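Side-chain contacts in chitin oligosaccharide binding protein NagB2 (Paenibacillus sp. FPU-7, PDB 7EHU), which binds the chitin oligosaccharides N,N'-diacetylchitobiose and N,N',N''-triacetylchitotriose as an extracellular solute-binding protein, probably for delivery to a sugar transporter: residues Asn95-Gly98 with Gly99-Gln103; Pro386-Asp389 with Ala390-Pro394. All blocks are in the same frame, centred on the assembly; numbering follows the deposited sequence.

Overall arrangement
Contact 1 (95-103) and contact 2 (386-394) lie side by side on one flank of the sugar pocket, their centres about 9 Å apart, and both touch the NAG of chain B. F97 of contact 1 touches this sugar and, at its ring edge, O4 of the NAG of chain C, whereas D389 of contact 2 accepts a hydrogen bond from O4 of the chain B sugar. The start of helix 100-107 is joined to the 386-394 loop by a probable backbone hydrogen bond from A100 N to A390 O (2.9 Å), and A100 CB packs on V392 O at 3.1 Å. R77 ties them again, forming salt bridges with both D101 and D389.

Contact 1: residues Asn95-Gly98 with Gly99-Gln103; sequences NLFG and GADTQ. With NAG (2-acetamido-2-deoxy-beta-D-glucopyranose), chain B; NAG (2-acetamido-2-deoxy-beta-D-glucopyranose), chain C.
T102 OG1 donates a 2.8 Å hydrogen bond to F97 O, approaching from above the carbonyl plane, 40° out of it. T102 N reaches the same oxygen in a weak bond, bent to 125°, so backbone and side chain of one residue share a single acceptor. Beside the hydroxyl lies a methyl: L96 holds CG anti to its backbone N (chi1 175°), which carries CD2 to 3.4 Å from T102 OG1, the two side chains crossing at about a right angle. This is the junction where strand 93-97, a parallel neighbour of strand 30-36 in the periplasmic-binding-protein fold of the solute-binding family, turns through two glycines into helix 100-107. G99 is the N-cap, its carbonyl taking the N-H of Q103. Two waters bridge the turn: one accepts from F97 N and donates to D101 OD2, the other donates to G98 O and accepts from D101 N at 3.0 Å. D101 OD2 also lies 3.6 Å from F97 CB and forms a salt bridge with R77, the arginine that makes a cation-pi contact with the F97 ring. On the pocket side F97 CZ lies 3.3 Å from O7 of the chain B NAG; O4 of the chain C NAG, 3.4 Å from CZ, and O6 of the chain B sugar are at the ring edge, near its plane. Farther out, F133 touches both L96 and T102.

Contact 2: residues Pro386-Asp389 with Ala390-Pro394; sequences PAFD and ALVQP. With NAG (2-acetamido-2-deoxy-beta-D-glucopyranose), chain B.
F388 sets CG between its backbone N and carbonyl carbon (chi1 82°), which places ring atom CD2 3.8 Å from V392 CG2. D389 takes the same rotamer (chi1 79°), and its carboxylate turns into the sugar pocket. The backbone beneath them is a pair of overlapping type I beta turns in the loop between strand 383-385 and helix 394-408, closed by A390 N to A387 O and by L391 N to F388 O, both 2.9 Å. Each N-H comes in from well above the plane of its carbonyl; V392 N adds a weak bond to F388 O. D389 CB rests over the centre of the F388 ring, 4.1 Å above its plane, so the ligand-binding residue packs through its CB on an aromatic side chain that N201, F208 and L400 also touch. On another flank of the turns P386 CG meets L391 CD1 at 4.1 Å, the two side chains crossing at about a right angle, with Q217 and E218 of helix 214-219 against L391. At the pocket D389 OD2 accepts a hydrogen bond from O4 of the chain B NAG (2.7 Å), while OD1 forms a salt bridge with R77, which should help fix the carboxylate's rotation. A387 CB approaches the same O4 at 3.3 Å. One water bridges the backbone, donating to D389 O and to V392 O, 2.8 Å from each.

Contact 1: residues Asn95-Gly98 with Gly99-Gln103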
# COMPACT_ATOMS: atom_id res chain seq x y z
N ASN A 95 -6.01 -0.77 -12.42
CA ASN A 95 -5.66 -0.64 -11.02
C ASN A 95 -5.58 0.85 -10.67
O ASN A 95 -4.91 1.63 -11.36
CB ASN A 95 -4.33 -1.34 -10.75
CG ASN A 95 -3.94 -1.28 -9.29
OD1 ASN A 95 -3.27 -0.35 -8.85
ND2 ASN A 95 -4.33 -2.29 -8.54
N LEU A 96 -6.26 1.23 -9.59
CA LEU A 96 -6.51 2.60 -9.21
C LEU A 96 -6.36 2.75 -7.70
O LEU A 96 -6.76 1.86 -6.94
CB LEU A 96 -7.95 2.97 -9.57
CG LEU A 96 -8.47 4.33 -9.15
CD1 LEU A 96 -7.77 5.46 -9.88
CD2 LEU A 96 -9.99 4.42 -9.40
N PHE A 97 -5.82 3.89 -7.25
CA PHE A 97 -5.77 4.21 -5.83
C PHE A 97 -6.87 5.19 -5.45
O PHE A 97 -7.15 6.15 -6.17
CB PHE A 97 -4.40 4.80 -5.45
CG PHE A 97 -3.37 3.73 -5.27
CD1 PHE A 97 -2.70 3.21 -6.37
CD2 PHE A 97 -3.12 3.16 -4.02
CE1 PHE A 97 -1.80 2.17 -6.24
CE2 PHE A 97 -2.23 2.12 -3.87
CZ PHE A 97 -1.56 1.61 -4.97
N GLY A 98 -7.43 4.98 -4.26
CA GLY A 98 -8.38 5.89 -3.67
C GLY A 98 -7.71 7.18 -3.24
O GLY A 98 -6.49 7.36 -3.32
N GLY A 99 -8.53 8.10 -2.76
CA GLY A 99 -8.04 9.38 -2.32
C GLY A 99 -7.69 10.28 -3.49
O GLY A 99 -8.43 10.32 -4.48
N ALA A 100 -6.54 10.95 -3.38
CA ALA A 100 -6.14 11.97 -4.35
C ALA A 100 -6.28 11.50 -5.79
O ALA A 100 -6.82 12.22 -6.62
CB ALA A 100 -4.71 12.45 -4.07
N ASP A 101 -5.74 10.32 -6.13
CA ASP A 101 -5.77 9.88 -7.53
C ASP A 101 -7.21 9.79 -8.03
O ASP A 101 -7.55 10.28 -9.11
CB ASP A 101 -5.10 8.52 -7.70
CG ASP A 101 -3.60 8.55 -7.53
OD1 ASP A 101 -2.96 9.62 -7.37
OD2 ASP A 101 -3.04 7.43 -7.50
N THR A 102 -8.07 9.10 -7.27
CA THR A 102 -9.48 8.95 -7.65
C THR A 102 -10.17 10.31 -7.73
O THR A 102 -10.94 10.57 -8.64
CB THR A 102 -10.21 8.03 -6.65
OG1 THR A 102 -9.78 6.68 -6.83
CG2 THR A 102 -11.70 8.05 -6.84
N GLN A 103 -9.90 11.19 -6.76
CA GLN A 103 -10.51 12.51 -6.80
C GLN A 103 -10.11 13.25 -8.07
O GLN A 103 -10.95 13.87 -8.72
CB GLN A 103 -10.08 13.28 -5.57
CG GLN A 103 -10.73 12.76 -4.28
CD GLN A 103 -9.88 13.00 -3.05
OE1 GLN A 103 -8.97 13.84 -3.05
NE2 GLN A 103 -10.18 12.28 -1.99
C1 NAG B . 1.07 0.61 -2.28
C2 NAG B . 1.48 1.93 -2.90
C3 NAG B . 1.68 2.99 -1.83
C4 NAG B . 0.43 3.10 -0.95
C5 NAG B . 0.06 1.73 -0.40
C6 NAG B . -1.23 1.73 0.40
C7 NAG B . 2.66 1.96 -5.05
C8 NAG B . 3.99 1.82 -5.74
N2 NAG B . 2.67 1.80 -3.72
O3 NAG B . 1.95 4.23 -2.47
O4 NAG B . 0.64 3.96 0.16
O5 NAG B . -0.09 0.80 -1.48
O6 NAG B . -2.33 2.15 -0.38
O7 NAG B . 1.63 2.23 -5.66
C1 NAG C . -0.35 -4.19 -4.00
C2 NAG C . -1.32 -3.40 -3.13
C3 NAG C . -1.02 -1.90 -3.20
C4 NAG C . 0.46 -1.62 -2.99
C5 NAG C . 1.27 -2.50 -3.94
C6 NAG C . 2.77 -2.36 -3.79
C7 NAG C . -3.55 -4.45 -2.95
C8 NAG C . -4.90 -4.58 -3.59
N2 NAG C . -2.69 -3.64 -3.56
O3 NAG C . -1.82 -1.26 -2.22
O4 NAG C . 0.74 -0.26 -3.33
O5 NAG C . 0.96 -3.87 -3.67
O6 NAG C . 3.45 -3.14 -4.77
O7 NAG C . -3.28 -5.05 -1.91
O HOH W 1 -4.16 5.69 -9.25
O HOH W 2 -4.18 8.64 -4.26

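Contact 2: residues Pro386-Asp389 with Ala390-Pro394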
# COMPACT_ATOMS: atom_id res chain seq x y z
N PRO A 386 -5.12 6.48 7.02
CA PRO A 386 -4.77 6.15 5.63
C PRO A 386 -3.33 6.53 5.32
O PRO A 386 -2.68 7.28 6.05
CB PRO A 386 -5.75 7.01 4.83
CG PRO A 386 -5.95 8.21 5.69
CD PRO A 386 -5.96 7.68 7.11
N ALA A 387 -2.82 5.97 4.23
CA ALA A 387 -1.52 6.39 3.73
C ALA A 387 -1.58 7.85 3.29
O ALA A 387 -2.59 8.33 2.76
CB ALA A 387 -1.07 5.52 2.57
N PHE A 388 -0.47 8.56 3.50
CA PHE A 388 -0.43 9.98 3.17
C PHE A 388 -0.74 10.24 1.70
O PHE A 388 -1.25 11.32 1.36
CB PHE A 388 0.93 10.60 3.55
CG PHE A 388 1.98 10.37 2.52
CD1 PHE A 388 2.57 9.13 2.37
CD2 PHE A 388 2.33 11.38 1.64
CE1 PHE A 388 3.49 8.91 1.37
CE2 PHE A 388 3.25 11.16 0.64
CZ PHE A 388 3.84 9.92 0.52
N ASP A 389 -0.48 9.28 0.81
CA ASP A 389 -0.72 9.48 -0.62
C ASP A 389 -2.18 9.40 -1.00
O ASP A 389 -2.54 9.77 -2.12
CB ASP A 389 0.27 8.56 -1.31
CG ASP A 389 -0.11 7.09 -1.38
OD1 ASP A 389 -1.08 6.48 -1.44
OD2 ASP A 389 0.49 6.66 -0.31
N ALA A 390 -3.05 9.04 -0.04
CA ALA A 390 -4.47 9.25 -0.24
C ALA A 390 -4.86 10.71 -0.06
O ALA A 390 -5.91 11.14 -0.56
CB ALA A 390 -5.27 8.41 0.76
N LEU A 391 -4.02 11.49 0.64
CA LEU A 391 -4.39 12.80 1.17
C LEU A 391 -3.66 13.97 0.52
O LEU A 391 -4.02 15.12 0.80
CB LEU A 391 -4.06 12.85 2.67
CG LEU A 391 -4.64 11.73 3.54
CD1 LEU A 391 -4.21 11.88 4.98
CD2 LEU A 391 -6.16 11.72 3.42
N VAL A 392 -2.60 13.72 -0.25
CA VAL A 392 -1.82 14.78 -0.86
C VAL A 392 -1.80 14.57 -2.36
O VAL A 392 -2.00 13.47 -2.88
CB VAL A 392 -0.39 14.94 -0.29
CG1 VAL A 392 -0.41 15.12 1.21
CG2 VAL A 392 0.47 13.75 -0.69
N GLN A 393 -1.52 15.66 -3.06
CA GLN A 393 -1.52 15.64 -4.51
C GLN A 393 -0.36 14.78 -5.02
O GLN A 393 0.69 14.69 -4.37
CB GLN A 393 -1.36 17.06 -5.02
CG GLN A 393 -2.49 18.03 -4.63
CD GLN A 393 -2.29 18.80 -3.27
OE1 GLN A 393 -1.66 18.31 -2.30
NE2 GLN A 393 -2.86 20.01 -3.20
N PRO A 394 -0.52 14.14 -6.20
CA PRO A 394 0.56 13.31 -6.76
C PRO A 394 1.91 14.00 -6.80
O PRO A 394 2.94 13.38 -6.49
CB PRO A 394 0.02 12.97 -8.15
CG PRO A 394 -1.45 12.87 -7.94
CD PRO A 394 -1.76 14.00 -6.98
C1 NAG B . 1.07 0.61 -2.28
C2 NAG B . 1.48 1.93 -2.90
C3 NAG B . 1.68 2.99 -1.83
C4 NAG B . 0.43 3.10 -0.95
C5 NAG B . 0.06 1.73 -0.40
C6 NAG B . -1.23 1.73 0.40
C7 NAG B . 2.66 1.96 -5.05
C8 NAG B . 3.99 1.82 -5.74
N2 NAG B . 2.67 1.80 -3.72
O3 NAG B . 1.95 4.23 -2.47
O4 NAG B . 0.64 3.96 0.16
O5 NAG B . -0.09 0.80 -1.48
O6 NAG B . -2.33 2.15 -0.38
O7 NAG B . 1.63 2.23 -5.66
O HOH W 3 -0.77 11.10 -3.84